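Local coordinates for protein tryptophan--tRNA ligase (Aeropyrum pernix, PDB 3A04) that catalyses the ATP-dependent attachment of L-tryptophan to tRNA(Trp), releasing AMP and diphosphate, as a class I aminoacyl-tRNA synthetase, at residues T156-L161 with S189-A194; I162-G167 with A233-L238. One frame throughout, in Å; residues are numbered along the deposited sequence.

Overall arrangement
Beyond strand 147-150, an outermost strand of the mixed sheet within this chain, comes helix 156-165, which serves both contacts. Its first turns, 156-161, pair with 189-194 of helix 183-197; interaction 1 thereby closes a chain excursion of 27 residues, 18 of them helical. The later part of the same helix and the residues that follow it, 162-167, meet 233-238, in the loop between helix 219-231 and strand 242-246, so interaction 2 spans 65 residues. Because the segments alternate along the sequence, the two closures cross and neither nests in the other. Their centres lie about 9 Å apart, and Ala194 CB comes within 3.4 Å of Ile162 CG1. Both contacts also reach the second subunit.

Interaction 1: residues T156-L161 with S189-A194; sequences TPYFRL and SLTQAA
A helix-helix contact within the class I synthetase domain joins helices 156-165 and 183-197, with Tyr158 touching Thr191 and Ala194, and Leu161 touching Ala194. The axes of the two segments approach to 9.3 Å at 130° between their N-to-C directions, and 207 Å² is buried. Tyr158 bridges much of the gap: its CG lies anti to the backbone N (chi1 163°), which carries the ring across to the opposing helix. There CE1 rests 3.9 Å from Ala194 CB and equally near the carbonyl carbon of Ala194. The CA atoms of Leu161 and Ala194 are 6.2 Å apart, a closeness consistent with the small side chain of Ala194, and Leu161 CB packs on its methyl at 4.4 Å. The phenol oxygen has its polar partner in Asp195, to which it is hydrogen-bonded, while the ring of His198 meets the Tyr158 ring edge-to-face. A phenylalanine at Tyr158 would keep the ring but would probably leave the Asp195 carboxylate without this hydrogen-bonding mate. Thr191 directs OG1 to the carbonyl of Met187 in its own helix. Its methyl is the branch that meets the tyrosine: Thr191 CG2 lies 3.3 Å from Tyr158 OH.

Interaction 2: residues I162-G167 with A233-L238; sequences IQLFSG and AGVVEL
Leu164 and Phe165, consecutive residues near the end of helix 156-165, make two apolar contacts with segment 233-238 of the loop after helix 219-231. Leu164 comes first. Its CG stands anti to the carbonyl carbon (chi1 -60°), and the CD1 branch reaches Val235 CG1 at 4.0 Å, the two side chains meeting at a slant. Val235 meets it with the branch held anti to the backbone N (chi1 -173°). The backbones remain well apart, with 9.0 Å between the CA atoms of Leu164 and Val235, so side chains alone span the gap. Phe165 follows, and its ring presents an edge to the loop: Leu238 CD1 lies near the ring plane, 4.3 Å from Phe165 CE1. No hydrogen bond links the segments, and only 108 Å² is buried, evidence of a light apolar contact. Next, Ser166 turns its hydroxyl back to donate to the carbonyl oxygen of Gln163 at 2.8 Å, and Gly167 N bonds to Leu164 O at 3.2 Å. Within the loop, Gly234 N donates to Glu237 OE2 at 2.7 Å, and OE2 accepts with its syn lone pair. Around the contact, Phe165 also touches Leu197 of helix 183-197 and Leu228 of helix 219-231, while Leu164 packs on Phe114 of the second subunit; the loop then leads into strand 242-246 of the mixed sheet.

Interaction 1: residues T156-L161 with S189-A194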
# COMPACT_ATOMS: atom_id res chain seq x y z
N THR A 156 -7.83 -0.83 8.29
CA THR A 156 -6.66 -1.71 8.41
C THR A 156 -6.73 -3.03 7.70
O THR A 156 -5.79 -3.37 7.00
CB THR A 156 -6.26 -1.87 9.94
OG1 THR A 156 -5.88 -0.57 10.39
CG2 THR A 156 -5.00 -2.78 10.05
N PRO A 157 -7.81 -3.80 7.88
CA PRO A 157 -7.78 -5.13 7.24
C PRO A 157 -7.70 -5.07 5.69
O PRO A 157 -7.05 -5.94 5.02
CB PRO A 157 -9.10 -5.81 7.73
CG PRO A 157 -9.71 -4.90 8.74
CD PRO A 157 -9.02 -3.55 8.70
N TYR A 158 -8.32 -4.05 5.11
CA TYR A 158 -8.34 -3.87 3.63
C TYR A 158 -6.95 -3.52 3.23
O TYR A 158 -6.40 -4.01 2.31
CB TYR A 158 -9.22 -2.63 3.33
CG TYR A 158 -9.11 -1.99 1.98
CD1 TYR A 158 -9.85 -2.51 0.90
CD2 TYR A 158 -8.45 -0.80 1.80
CE1 TYR A 158 -9.82 -1.88 -0.34
CE2 TYR A 158 -8.42 -0.17 0.59
CZ TYR A 158 -9.14 -0.66 -0.45
OH TYR A 158 -9.08 0.03 -1.64
N PHE A 159 -6.32 -2.63 3.94
CA PHE A 159 -5.00 -2.25 3.53
C PHE A 159 -3.98 -3.38 3.80
O PHE A 159 -3.05 -3.53 3.08
CB PHE A 159 -4.32 -0.90 4.09
CG PHE A 159 -3.16 -0.41 3.22
CD1 PHE A 159 -3.36 0.18 2.00
CD2 PHE A 159 -1.84 -0.54 3.64
CE1 PHE A 159 -2.30 0.58 1.24
CE2 PHE A 159 -0.81 -0.10 2.84
CZ PHE A 159 -1.07 0.43 1.67
N ARG A 160 -4.18 -4.15 4.84
CA ARG A 160 -3.27 -5.29 5.05
C ARG A 160 -3.29 -6.25 3.85
O ARG A 160 -2.26 -6.83 3.48
CB ARG A 160 -3.69 -6.05 6.31
CG ARG A 160 -2.64 -7.12 6.71
CD ARG A 160 -3.03 -7.80 8.05
NE ARG A 160 -3.30 -6.89 9.12
CZ ARG A 160 -4.29 -7.03 9.99
NH1 ARG A 160 -5.13 -8.05 9.90
NH2 ARG A 160 -4.43 -6.15 10.97
N LEU A 161 -4.44 -6.41 3.18
CA LEU A 161 -4.37 -7.29 2.04
C LEU A 161 -3.44 -6.75 0.98
O LEU A 161 -2.82 -7.53 0.26
CB LEU A 161 -5.81 -7.46 1.36
CG LEU A 161 -6.84 -8.24 2.21
CD1 LEU A 161 -8.23 -8.09 1.52
CD2 LEU A 161 -6.38 -9.71 2.25
N SER A 189 -2.99 -1.47 -8.99
CA SER A 189 -3.35 -2.82 -9.32
C SER A 189 -3.62 -3.68 -8.05
O SER A 189 -4.61 -4.39 -7.96
CB SER A 189 -2.23 -3.40 -10.17
OG SER A 189 -2.56 -4.74 -10.39
N LEU A 190 -2.74 -3.61 -7.07
CA LEU A 190 -2.99 -4.32 -5.79
C LEU A 190 -4.25 -3.80 -5.10
O LEU A 190 -4.96 -4.56 -4.46
CB LEU A 190 -1.81 -4.19 -4.81
CG LEU A 190 -0.41 -4.61 -5.30
CD1 LEU A 190 0.69 -4.24 -4.30
CD2 LEU A 190 -0.34 -6.09 -5.54
N THR A 191 -4.47 -2.50 -5.17
CA THR A 191 -5.61 -1.89 -4.40
C THR A 191 -6.90 -2.35 -5.09
O THR A 191 -7.90 -2.63 -4.46
CB THR A 191 -5.45 -0.31 -4.42
OG1 THR A 191 -4.23 0.05 -3.74
CG2 THR A 191 -6.57 0.39 -3.68
N GLN A 192 -6.89 -2.41 -6.43
CA GLN A 192 -8.08 -2.87 -7.09
C GLN A 192 -8.36 -4.29 -6.74
O GLN A 192 -9.52 -4.68 -6.69
CB GLN A 192 -7.87 -2.65 -8.62
CG GLN A 192 -9.03 -2.34 -9.37
CD GLN A 192 -8.81 -2.51 -10.91
OE1 GLN A 192 -9.76 -2.86 -11.67
NE2 GLN A 192 -7.55 -2.29 -11.35
N ALA A 193 -7.33 -5.15 -6.58
CA ALA A 193 -7.61 -6.54 -6.18
C ALA A 193 -8.21 -6.51 -4.76
O ALA A 193 -9.06 -7.32 -4.44
CB ALA A 193 -6.29 -7.35 -6.15
N ALA A 194 -7.61 -5.69 -3.86
CA ALA A 194 -8.21 -5.56 -2.51
C ALA A 194 -9.64 -5.08 -2.53
O ALA A 194 -10.50 -5.52 -1.69
CB ALA A 194 -7.32 -4.64 -1.63

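Interaction 2: residues I162-G167 with A233-L238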
# COMPACT_ATOMS: atom_id res chain seq x y z
N ILE A 162 -3.51 -5.42 0.77
CA ILE A 162 -2.71 -4.80 -0.23
C ILE A 162 -1.25 -5.05 0.11
O ILE A 162 -0.43 -5.40 -0.78
CB ILE A 162 -2.98 -3.26 -0.32
CG1 ILE A 162 -4.47 -2.99 -0.74
CG2 ILE A 162 -2.01 -2.60 -1.33
CD1 ILE A 162 -4.87 -1.48 -0.57
N GLN A 163 -0.90 -4.87 1.39
CA GLN A 163 0.50 -5.14 1.80
C GLN A 163 0.94 -6.60 1.59
O GLN A 163 2.03 -6.87 1.08
CB GLN A 163 0.68 -4.81 3.25
CG GLN A 163 0.48 -3.35 3.61
CD GLN A 163 0.49 -3.13 5.14
OE1 GLN A 163 -0.45 -3.55 5.86
NE2 GLN A 163 1.54 -2.46 5.64
N LEU A 164 0.06 -7.53 1.88
CA LEU A 164 0.41 -8.94 1.74
C LEU A 164 0.34 -9.36 0.27
O LEU A 164 1.15 -10.17 -0.13
CB LEU A 164 -0.51 -9.81 2.58
CG LEU A 164 -0.43 -9.47 4.10
CD1 LEU A 164 -1.33 -10.49 4.86
CD2 LEU A 164 0.97 -9.52 4.68
N PHE A 165 -0.57 -8.77 -0.54
CA PHE A 165 -0.63 -9.10 -1.96
C PHE A 165 0.67 -8.74 -2.65
O PHE A 165 1.01 -9.41 -3.66
CB PHE A 165 -1.74 -8.37 -2.74
CG PHE A 165 -3.14 -8.76 -2.35
CD1 PHE A 165 -3.41 -9.93 -1.64
CD2 PHE A 165 -4.23 -7.97 -2.78
CE1 PHE A 165 -4.73 -10.31 -1.28
CE2 PHE A 165 -5.57 -8.35 -2.43
CZ PHE A 165 -5.81 -9.52 -1.69
N SER A 166 1.35 -7.68 -2.21
CA SER A 166 2.58 -7.25 -2.91
C SER A 166 3.66 -8.31 -2.92
O SER A 166 4.54 -8.28 -3.82
CB SER A 166 3.13 -5.95 -2.32
OG SER A 166 3.71 -6.20 -1.05
N GLY A 167 3.56 -9.29 -2.02
CA GLY A 167 4.53 -10.41 -2.01
C GLY A 167 4.15 -11.55 -2.96
O GLY A 167 4.95 -12.47 -3.18
N ALA A 233 -3.77 -18.59 0.08
CA ALA A 233 -4.14 -19.77 0.93
C ALA A 233 -3.14 -20.02 2.10
O ALA A 233 -1.97 -19.96 1.89
CB ALA A 233 -4.31 -21.07 0.05
N GLY A 234 -3.60 -20.22 3.32
CA GLY A 234 -2.67 -20.36 4.43
C GLY A 234 -2.45 -19.05 5.21
O GLY A 234 -1.94 -19.05 6.34
N VAL A 235 -2.80 -17.93 4.59
CA VAL A 235 -2.65 -16.64 5.20
C VAL A 235 -4.00 -16.06 5.47
O VAL A 235 -4.30 -15.71 6.60
CB VAL A 235 -1.86 -15.74 4.22
CG1 VAL A 235 -1.53 -14.45 4.84
CG2 VAL A 235 -0.64 -16.46 3.82
N VAL A 236 -4.85 -16.02 4.44
CA VAL A 236 -6.21 -15.69 4.70
C VAL A 236 -6.99 -16.41 3.56
O VAL A 236 -6.58 -16.44 2.38
CB VAL A 236 -6.44 -14.11 4.73
CG1 VAL A 236 -6.25 -13.57 3.42
CG2 VAL A 236 -7.89 -13.77 5.12
N GLU A 237 -8.09 -17.02 3.94
CA GLU A 237 -8.80 -17.91 3.00
C GLU A 237 -9.80 -17.04 2.17
O GLU A 237 -10.73 -16.41 2.73
CB GLU A 237 -9.55 -19.00 3.83
CG GLU A 237 -8.56 -19.99 4.61
CD GLU A 237 -7.28 -20.37 3.81
OE1 GLU A 237 -7.39 -21.07 2.79
OE2 GLU A 237 -6.15 -19.96 4.21
N LEU A 238 -9.56 -16.98 0.88
CA LEU A 238 -10.34 -16.14 -0.04
C LEU A 238 -10.86 -17.00 -1.15
O LEU A 238 -10.18 -17.89 -1.64
CB LEU A 238 -9.46 -15.03 -0.62
CG LEU A 238 -8.86 -14.06 0.42
CD1 LEU A 238 -7.72 -13.19 -0.16
CD2 LEU A 238 -9.97 -13.19 1.12